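Local coordinates for protein thiamine-phosphate synthase (Pyrococcus furiosus, PDB 1XI3) that probably condenses a thiazole phosphate with a pyrimidine diphosphate to make thiamine phosphate, with the help of a magnesium ion, at residues A[33-37]-A[38-42]; A[80-84]-A[85-89]; A[165-168]-A[169-173]; A[187-190]-A[191-195]. One frame throughout, in Å; residues are numbered along the deposited sequence.

All four contacts lie at strand ends of one eight-stranded TIM barrel. Contacts 3 and 4 sit where the neighbouring strands 165-168 and 186-189 end. Their centres are about 8 Å apart, a probable hydrogen bond from Ala188 N to Ala167 O (2.8 Å) joins them, and both hold the same sulfate, in the predicted site for the thiazole phosphate. Contacts 1 and 2 are a matched pair of Schellman helix ends, each leading into a strand start, with centres about 20 Å apart. Contact 1 lies about 12 Å from contact 4, centre to centre, whereas contact 2 is on the opposite side of the chain's centre from contacts 3 and 4.

Contact 1 of 4, residues A[33-37]-A[38-42]; sequences REALE and GGATA
The carbonyl oxygen of Leu36 is gripped twice where helix 28-37 ends. Gly39 N donates to Leu36 O over 3.0 Å, arriving from above the carbonyl plane, and a water donates to Leu36 O at 2.8 Å. The same water donates to Ala40 O at 2.6 Å, tying the last helical turn to the departing chain. A longer loop is closed by Ala40 N, which donates to Ala35 O at 3.0 Å along an almost straight path, with an N-H...O angle of 169°. These two backbone bonds, with positive phi at Gly39, form a Schellman motif; just before it, Gly38 N keeps an ordinary helical bond to Glu34 O at 2.9 Å. Glycine suits position 39 because, at a phi of 110°, a side chain would be pressed against the carbonyl oxygen of the preceding residue. A small residue suits Ala40, whose CB lies 3.5 Å from Ala35 O. Ala40 CB is also 4.3 Å from Ala35 CB, and Val19 of strand 17-20 packs on both methyls. With its CG beside the backbone N (chi1 -73°), Leu36 brings CD2 to 3.9 Å from Ala40 O and also packs on Tyr69 and Ala71. At the surface, Glu37 OE2 is hydrogen-bonded to the hydroxyl of Tyr69, while Arg207 of helix 199-214 binds Gly39 O. The chemistry is thus one of backbone groups satisfying one another: the carbonyls of Ala35 and Leu36, in the last turn of the helix, are met by Ala40 N, Gly39 N and a water.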
loop_
_atom_site.group_PDB
_atom_site.type_symbol
_atom_site.label_atom_id
_atom_site.label_comp_id
_atom_site.label_asym_id
_atom_site.label_seq_id
_atom_site.Cartn_x
_atom_site.Cartn_y
_atom_site.Cartn_z
ATOM N N ARG A 33 -12.981 15.802 -11.847
ATOM C CA ARG A 33 -14.181 16.060 -12.647
ATOM C C ARG A 33 -13.938 17.170 -13.694
ATOM O O ARG A 33 -14.241 16.989 -14.883
ATOM C CB ARG A 33 -15.396 16.379 -11.776
ATOM C CG ARG A 33 -16.690 16.551 -12.623
ATOM C CD ARG A 33 -17.914 16.807 -11.747
ATOM N N GLU A 34 -13.411 18.299 -13.244
ATOM C CA GLU A 34 -13.082 19.442 -14.112
ATOM C C GLU A 34 -12.041 19.074 -15.185
ATOM O O GLU A 34 -12.186 19.465 -16.326
ATOM C CB GLU A 34 -12.591 20.629 -13.291
ATOM C CG GLU A 34 -13.622 21.295 -12.418
ATOM C CD GLU A 34 -12.994 22.368 -11.535
ATOM O OE1 GLU A 34 -12.052 22.057 -10.780
ATOM O OE2 GLU A 34 -13.444 23.535 -11.598
ATOM N N ALA A 35 -10.991 18.335 -14.814
ATOM C CA ALA A 35 -9.976 17.938 -15.804
ATOM C C ALA A 35 -10.562 17.016 -16.863
ATOM O O ALA A 35 -10.245 17.126 -18.043
ATOM C CB ALA A 35 -8.765 17.234 -15.105
ATOM N N LEU A 36 -11.411 16.081 -16.430
ATOM C CA LEU A 36 -12.086 15.192 -17.376
ATOM C C LEU A 36 -12.999 16.010 -18.298
ATOM O O LEU A 36 -12.979 15.821 -19.513
ATOM C CB LEU A 36 -12.855 14.121 -16.653
ATOM C CG LEU A 36 -11.955 13.030 -16.021
ATOM C CD1 LEU A 36 -12.707 12.196 -15.041
ATOM C CD2 LEU A 36 -11.313 12.171 -17.068
ATOM N N GLU A 37 -13.772 16.917 -17.727
ATOM C CA GLU A 37 -14.558 17.882 -18.556
ATOM C C GLU A 37 -13.697 18.633 -19.560
ATOM O O GLU A 37 -14.125 18.895 -20.698
ATOM C CB GLU A 37 -15.272 18.900 -17.665
ATOM C CG GLU A 37 -16.505 18.375 -17.052
ATOM C CD GLU A 37 -17.582 18.053 -18.109
ATOM O OE1 GLU A 37 -17.649 18.740 -19.149
ATOM O OE2 GLU A 37 -18.335 17.104 -17.900
ATOM N N GLY A 38 -12.485 18.985 -19.161
ATOM C CA GLY A 38 -11.567 19.704 -20.021
ATOM C C GLY A 38 -10.855 18.859 -21.065
ATOM O O GLY A 38 -10.163 19.411 -21.927
ATOM N N GLY A 39 -10.983 17.537 -20.999
ATOM C CA GLY A 39 -10.418 16.655 -22.034
ATOM C C GLY A 39 -9.225 15.812 -21.639
ATOM O O GLY A 39 -8.570 15.242 -22.495
ATOM N N ALA A 40 -8.945 15.688 -20.339
ATOM C CA ALA A 40 -7.924 14.713 -19.911
ATOM C C ALA A 40 -8.274 13.325 -20.409
ATOM O O ALA A 40 -9.469 12.895 -20.383
ATOM C CB ALA A 40 -7.797 14.713 -18.416
ATOM N N THR A 41 -7.265 12.597 -20.890
ATOM C CA THR A 41 -7.481 11.258 -21.403
ATOM C C THR A 41 -7.073 10.152 -20.416
ATOM O O THR A 41 -7.486 9.007 -20.538
ATOM C CB THR A 41 -6.784 11.050 -22.755
ATOM O OG1 THR A 41 -5.358 11.222 -22.607
ATOM C CG2 THR A 41 -7.313 12.033 -23.780
ATOM N N ALA A 42 -6.263 10.544 -19.436
ATOM C CA ALA A 42 -5.818 9.643 -18.381
ATOM C C ALA A 42 -5.696 10.452 -17.099
ATOM O O ALA A 42 -5.327 11.605 -17.130
ATOM C CB ALA A 42 -4.470 8.999 -18.732
HETATM O O HOH W 1 -11.939 13.562 -20.842
#

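Contact 2 of 4, residues A[80-84]-A[85-89]; sequences DVALA and VDADG
Val81 and Val85 meet one helical turn apart, joined by a backbone bond from Val85 N to Val81 O of 3.0 Å that runs nearly along the C=O axis. Val85 also lays its CG2 on that oxygen, at 3.4 Å from Val81 O, because chi1 of -50° places this methyl between its own backbone N and carbonyl carbon. The remaining branch, CG1, faces Val81 CG1 at 4.4 Å. One residue on, Ala82 O receives Ala87 N at 3.0 Å in the carbonyl plane, while Asp86 N reaches Leu83 O at 3.2 Å from above its plane, 71° out. The methyls of Ala82 and Ala87 sit 4.1 Å apart, CB to CB; small methyls suit a spot where the returning chain lies this close to the helix.

Around this inner layer, Phe73 packs on Val85 and Ala87, and Tyr56 of helix 52-68 also lies against Val85. Were Val85 cut back to an alanine, both of its terminal methyls would be gone, which would probably open a gap between Val81, Phe73 and Tyr56. Asp86, with positive phi, sends its carboxylate out to a salt bridge with Arg67. On another face, Leu83 and Ala84 meet the second subunit, packing on Ile105 and Val101 of that chain. The paired bonds back from Asp86 and Ala87 form a Schellman motif, here ending helix 79-85 and turning the chain into strand 89-92 of the TIM barrel.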
loop_
_atom_site.group_PDB
_atom_site.type_symbol
_atom_site.label_atom_id
_atom_site.label_comp_id
_atom_site.label_asym_id
_atom_site.label_seq_id
_atom_site.Cartn_x
_atom_site.Cartn_y
_atom_site.Cartn_z
ATOM N N ASP A 80 -2.076 -2.300 -4.257
ATOM C CA ASP A 80 -3.248 -2.724 -3.463
ATOM C C ASP A 80 -4.437 -1.850 -3.796
ATOM O O ASP A 80 -5.550 -2.343 -4.061
ATOM C CB ASP A 80 -2.995 -2.718 -1.951
ATOM C CG ASP A 80 -2.445 -1.400 -1.411
ATOM O OD1 ASP A 80 -1.695 -0.714 -2.128
ATOM O OD2 ASP A 80 -2.753 -1.088 -0.220
ATOM N N VAL A 81 -4.203 -0.547 -3.781
ATOM C CA VAL A 81 -5.271 0.405 -4.087
ATOM C C VAL A 81 -5.757 0.241 -5.535
ATOM O O VAL A 81 -6.949 0.177 -5.781
ATOM C CB VAL A 81 -4.837 1.818 -3.786
ATOM C CG1 VAL A 81 -5.923 2.833 -4.220
ATOM C CG2 VAL A 81 -4.540 1.965 -2.273
ATOM N N ALA A 82 -4.813 0.145 -6.468
ATOM C CA ALA A 82 -5.126 -0.057 -7.875
ATOM C C ALA A 82 -6.008 -1.292 -8.040
ATOM O O ALA A 82 -7.006 -1.258 -8.734
ATOM C CB ALA A 82 -3.854 -0.170 -8.702
ATOM N N LEU A 83 -5.635 -2.381 -7.385
ATOM C CA LEU A 83 -6.443 -3.611 -7.527
ATOM C C LEU A 83 -7.839 -3.416 -6.912
ATOM O O LEU A 83 -8.862 -3.813 -7.516
ATOM C CB LEU A 83 -5.739 -4.781 -6.863
ATOM C CG LEU A 83 -4.488 -5.303 -7.577
ATOM C CD1 LEU A 83 -3.806 -6.306 -6.668
ATOM C CD2 LEU A 83 -4.821 -5.962 -8.893
ATOM N N ALA A 84 -7.877 -2.838 -5.721
ATOM C CA ALA A 84 -9.129 -2.719 -4.947
ATOM C C ALA A 84 -10.145 -1.838 -5.683
ATOM O O ALA A 84 -11.344 -2.110 -5.620
ATOM C CB ALA A 84 -8.886 -2.163 -3.634
ATOM N N VAL A 85 -9.676 -0.805 -6.378
ATOM C CA VAL A 85 -10.592 0.107 -7.121
ATOM C C VAL A 85 -10.725 -0.218 -8.622
ATOM O O VAL A 85 -11.429 0.500 -9.364
ATOM C CB VAL A 85 -10.234 1.582 -6.888
ATOM C CG1 VAL A 85 -10.089 1.863 -5.406
ATOM C CG2 VAL A 85 -9.016 2.002 -7.698
ATOM N N ASP A 86 -10.117 -1.327 -9.063
ATOM C CA ASP A 86 -10.123 -1.753 -10.454
ATOM C C ASP A 86 -9.610 -0.688 -11.386
ATOM O O ASP A 86 -10.104 -0.449 -12.477
ATOM C CB ASP A 86 -11.518 -2.213 -10.883
ATOM C CG ASP A 86 -11.496 -3.143 -12.083
ATOM O OD1 ASP A 86 -12.577 -3.284 -12.732
ATOM O OD2 ASP A 86 -10.425 -3.722 -12.417
ATOM N N ALA A 87 -8.527 -0.044 -10.973
ATOM C CA ALA A 87 -7.856 0.873 -11.864
ATOM C C ALA A 87 -7.301 0.164 -13.070
ATOM O O ALA A 87 -7.062 -1.066 -13.043
ATOM C CB ALA A 87 -6.726 1.579 -11.110
ATOM N N ASP A 88 -7.073 0.920 -14.138
ATOM C CA ASP A 88 -6.463 0.386 -15.329
ATOM C C ASP A 88 -4.993 0.016 -15.107
ATOM O O ASP A 88 -4.488 -0.905 -15.749
ATOM C CB ASP A 88 -6.608 1.344 -16.477
ATOM C CG ASP A 88 -8.088 1.630 -16.796
ATOM O OD1 ASP A 88 -8.813 0.664 -17.156
ATOM O OD2 ASP A 88 -8.511 2.761 -16.643
ATOM N N GLY A 89 -4.323 0.753 -14.205
ATOM C CA GLY A 89 -2.899 0.516 -14.004
ATOM C C GLY A 89 -2.334 1.183 -12.791
ATOM O O GLY A 89 -3.034 1.816 -11.997
#

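Contact 3 of 4, residues A[165-168]-A[169-173]; sequences VVAI and GGINK. With SO4 (sulfate ion), chain C.
Gly169 follows Ile168 with a phi of 112°, a turn that a side chain would spoil: a CB there would run into Ile168 O. Ile168 has CG1 anti to the backbone N (chi1 -170°), beside its carbonyl carbon, which lays this branch along the junction, 3.1 Å from Gly169 N. The bare CA of Gly169 also comes to 3.6 Å from sulfate O4. At Gly170 the phi is again positive, which glycine adopts easily, and the amide is turned to the anion. Gly170 N donates to sulfate O4 at 3.1 Å almost straight, at 171°, with a second, weak bond to sulfate O1 at 3.2 Å; on the other side of the residue, its carbonyl oxygen is bound by the side-chain amide of Asn175. Ile171 then swings its side chain back to the strand. Its outstretched CD1 rests 3.4 Å from Ala167 O, 3.7 Å from Ala167 CB and 3.7 Å from Ile168 CA; an isoleucine is long enough to reach back, and the small alanine lets it come close. Val179 of helix 176-180 touches both Ala167 and Ile171. From here the chain runs on through Asn172 and Lys173 toward that helix. Apolar packing of Ile171 thus holds the loop against the strand, while the main-chain N-H of Gly170 binds the anion. The sulfate, probably from the crystallisation liquor, is consistent with a stand-in for the phosphate of the thiazole substrate, for which Gly170 is predicted to form part of the binding site.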
loop_
_atom_site.group_PDB
_atom_site.type_symbol
_atom_site.label_atom_id
_atom_site.label_comp_id
_atom_site.label_asym_id
_atom_site.label_seq_id
_atom_site.Cartn_x
_atom_site.Cartn_y
_atom_site.Cartn_z
ATOM N N VAL A 165 5.800 6.652 -24.492
ATOM C CA VAL A 165 6.504 7.558 -23.569
ATOM C C VAL A 165 5.632 8.782 -23.312
ATOM O O VAL A 165 5.216 9.471 -24.258
ATOM C CB VAL A 165 7.874 7.997 -24.142
ATOM C CG1 VAL A 165 8.586 8.949 -23.150
ATOM C CG2 VAL A 165 8.715 6.792 -24.522
ATOM N N VAL A 166 5.358 9.044 -22.023
ATOM C CA VAL A 166 4.693 10.246 -21.565
ATOM C C VAL A 166 5.750 11.135 -20.904
ATOM O O VAL A 166 6.454 10.695 -19.985
ATOM C CB VAL A 166 3.589 9.917 -20.560
ATOM C CG1 VAL A 166 2.912 11.160 -20.103
ATOM C CG2 VAL A 166 2.575 8.957 -21.199
ATOM N N ALA A 167 5.905 12.358 -21.396
ATOM C CA ALA A 167 6.840 13.321 -20.777
ATOM C C ALA A 167 6.239 13.827 -19.485
ATOM O O ALA A 167 5.027 14.027 -19.411
ATOM C CB ALA A 167 7.064 14.517 -21.710
ATOM N N ILE A 168 7.085 14.108 -18.472
ATOM C CA ILE A 168 6.611 14.672 -17.253
ATOM C C ILE A 168 7.640 15.635 -16.661
ATOM O O ILE A 168 8.852 15.422 -16.812
ATOM C CB ILE A 168 6.247 13.556 -16.205
ATOM C CG1 ILE A 168 5.507 14.180 -15.022
ATOM C CG2 ILE A 168 7.470 12.768 -15.801
ATOM C CD1 ILE A 168 4.891 13.217 -14.058
ATOM N N GLY A 169 7.135 16.663 -15.996
ATOM C CA GLY A 169 7.948 17.499 -15.142
ATOM C C GLY A 169 8.113 18.905 -15.664
ATOM O O GLY A 169 8.819 19.128 -16.658
ATOM N N GLY A 170 7.449 19.846 -15.020
ATOM C CA GLY A 170 7.568 21.248 -15.391
ATOM C C GLY A 170 6.883 21.646 -16.683
ATOM O O GLY A 170 7.199 22.708 -17.271
ATOM N N ILE A 171 5.924 20.824 -17.124
ATOM C CA ILE A 171 5.262 21.037 -18.403
ATOM C C ILE A 171 4.066 21.960 -18.256
ATOM O O ILE A 171 3.262 21.825 -17.345
ATOM C CB ILE A 171 4.833 19.711 -19.080
ATOM C CG1 ILE A 171 6.045 18.778 -19.246
ATOM C CG2 ILE A 171 4.191 19.980 -20.428
ATOM C CD1 ILE A 171 5.693 17.329 -19.653
ATOM N N ASN A 172 3.953 22.897 -19.188
ATOM C CA ASN A 172 2.825 23.787 -19.218
ATOM C C ASN A 172 2.546 24.273 -20.630
ATOM O O ASN A 172 3.176 23.834 -21.551
ATOM C CB ASN A 172 3.045 24.953 -18.241
ATOM C CG ASN A 172 4.291 25.748 -18.557
ATOM O OD1 ASN A 172 4.528 26.131 -19.708
ATOM N ND2 ASN A 172 5.112 25.973 -17.545
ATOM N N LYS A 173 1.554 25.151 -20.786
ATOM C CA LYS A 173 1.104 25.556 -22.129
ATOM C C LYS A 173 2.174 26.285 -22.929
ATOM O O LYS A 173 2.136 26.280 -24.150
ATOM C CB LYS A 173 -0.163 26.428 -22.054
ATOM C CG LYS A 173 0.025 27.738 -21.318
ATOM C CD LYS A 173 -1.195 28.645 -21.472
ATOM C CE LYS A 173 -1.869 28.909 -20.157
ATOM N NZ LYS A 173 -3.140 29.663 -20.349
HETATM S S SO4 C . 4.640 19.628 -12.675
HETATM O O1 SO4 C . 5.096 20.934 -13.188
HETATM O O2 SO4 C . 3.871 20.001 -11.495
HETATM O O3 SO4 C . 3.785 18.965 -13.662
HETATM O O4 SO4 C . 5.824 18.834 -12.538
#

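Contact 4 of 4, residues A[187-190]-A[191-195]; sequences IAVI and SAVMG. With SO4 (sulfate ion), chain C.
Val189 and Val193 touch where strand 186-189 of the TIM barrel passes into the short helix 191-194, with Ile190 as its N-cap residue. This is the tight part: Val189 CG2 meets Val193 CG2 at 3.6 Å, the two branched chains crossing at about a right angle, and Val189 CB also faces the methyl of Ala192. Beside them Ile190 O takes Met194 N almost head-on at 2.8 Å and Val193 N from above its plane at 3.1 Å. With chi1 at -64°, CG of Met194 lies beside the backbone N, 3.6 Å from Ile190 O; the bend at chi2 then turns the sulfur end away. Val199, Thr203 and Leu206 of helix 199-214 cover Val193.

The opposite, open side is polar and belongs to the predicted thiazole phosphate site. Here Ile190 N donates to sulfate O3 at 3.1 Å and Ser191 N to sulfate O2 at 3.0 Å, these amides at the helix start probably adding a favourable field for an anion. A small hydroxyl suits Ser191, whose OG lies within reach of O1 and O2, although a second conformer exists. A water accepts a hydrogen bond from Ala192 N at 3.0 Å and donates one to sulfate O3 at 2.7 Å.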
loop_
_atom_site.group_PDB
_atom_site.type_symbol
_atom_site.label_atom_id
_atom_site.label_comp_id
_atom_site.label_asym_id
_atom_site.label_seq_id
_atom_site.Cartn_x
_atom_site.Cartn_y
_atom_site.Cartn_z
ATOM N N ILE A 187 1.749 14.092 -22.736
ATOM C CA ILE A 187 2.313 14.894 -21.657
ATOM C C ILE A 187 1.534 14.685 -20.374
ATOM O O ILE A 187 0.317 14.569 -20.380
ATOM C CB ILE A 187 2.394 16.379 -22.012
ATOM C CG1 ILE A 187 0.999 16.930 -22.393
ATOM C CG2 ILE A 187 3.365 16.561 -23.152
ATOM C CD1 ILE A 187 0.922 18.452 -22.495
ATOM N N ALA A 188 2.287 14.602 -19.266
ATOM C CA ALA A 188 1.744 14.498 -17.947
ATOM C C ALA A 188 1.937 15.824 -17.231
ATOM O O ALA A 188 3.033 16.381 -17.237
ATOM C CB ALA A 188 2.404 13.366 -17.167
ATOM N N VAL A 189 0.862 16.302 -16.620
ATOM C CA VAL A 189 0.864 17.562 -15.921
ATOM C C VAL A 189 0.276 17.435 -14.520
ATOM O O VAL A 189 -0.664 16.663 -14.292
ATOM C CB VAL A 189 0.123 18.652 -16.721
ATOM C CG1 VAL A 189 0.885 18.968 -18.011
ATOM C CG2 VAL A 189 -1.297 18.240 -17.030
ATOM N N ILE A 190 0.818 18.238 -13.605
ATOM C CA ILE A 190 0.253 18.400 -12.267
ATOM C C ILE A 190 -0.067 19.889 -12.090
ATOM O O ILE A 190 -1.224 20.292 -12.190
ATOM C CB ILE A 190 1.210 17.878 -11.160
ATOM C CG1 ILE A 190 1.738 16.481 -11.544
ATOM C CG2 ILE A 190 0.475 17.887 -9.815
ATOM C CD1 ILE A 190 2.451 15.727 -10.398
ATOM N N SER A 191 0.968 20.692 -11.885
ATOM C CA SER A 191 0.784 22.104 -11.511
ATOM C C SER A 191 0.044 22.922 -12.565
ATOM O O SER A 191 -0.750 23.790 -12.218
ATOM C CB SER A 191 2.144 22.756 -11.177
ATOM O OG SER A 191 2.951 22.859 -12.327
ATOM N N ALA A 192 0.344 22.669 -13.835
ATOM C CA ALA A 192 -0.314 23.388 -14.935
ATOM C C ALA A 192 -1.844 23.320 -14.883
ATOM O O ALA A 192 -2.545 24.262 -15.323
ATOM C CB ALA A 192 0.192 22.880 -16.254
ATOM N N VAL A 193 -2.382 22.219 -14.349
ATOM C CA VAL A 193 -3.821 22.030 -14.299
ATOM C C VAL A 193 -4.331 22.223 -12.874
ATOM O O VAL A 193 -5.254 23.015 -12.620
ATOM C CB VAL A 193 -4.171 20.642 -14.881
ATOM C CG1 VAL A 193 -5.583 20.256 -14.563
ATOM C CG2 VAL A 193 -3.921 20.683 -16.370
ATOM N N MET A 194 -3.707 21.528 -11.933
ATOM C CA MET A 194 -4.172 21.531 -10.548
ATOM C C MET A 194 -3.900 22.853 -9.832
ATOM O O MET A 194 -4.583 23.179 -8.867
ATOM C CB MET A 194 -3.539 20.369 -9.775
ATOM C CG MET A 194 -3.956 19.015 -10.297
ATOM S SD MET A 194 -5.685 18.651 -9.899
ATOM C CE MET A 194 -6.125 17.347 -11.065
ATOM N N GLY A 195 -2.891 23.579 -10.314
ATOM C CA GLY A 195 -2.536 24.880 -9.786
ATOM C C GLY A 195 -3.224 26.023 -10.504
ATOM O O GLY A 195 -3.034 27.181 -10.139
HETATM S S SO4 C . 4.640 19.628 -12.675
HETATM O O1 SO4 C . 5.096 20.934 -13.188
HETATM O O2 SO4 C . 3.871 20.001 -11.495
HETATM O O3 SO4 C . 3.785 18.965 -13.662
HETATM O O4 SO4 C . 5.824 18.834 -12.538
HETATM O O HOH W 2 2.374 20.846 -14.959
#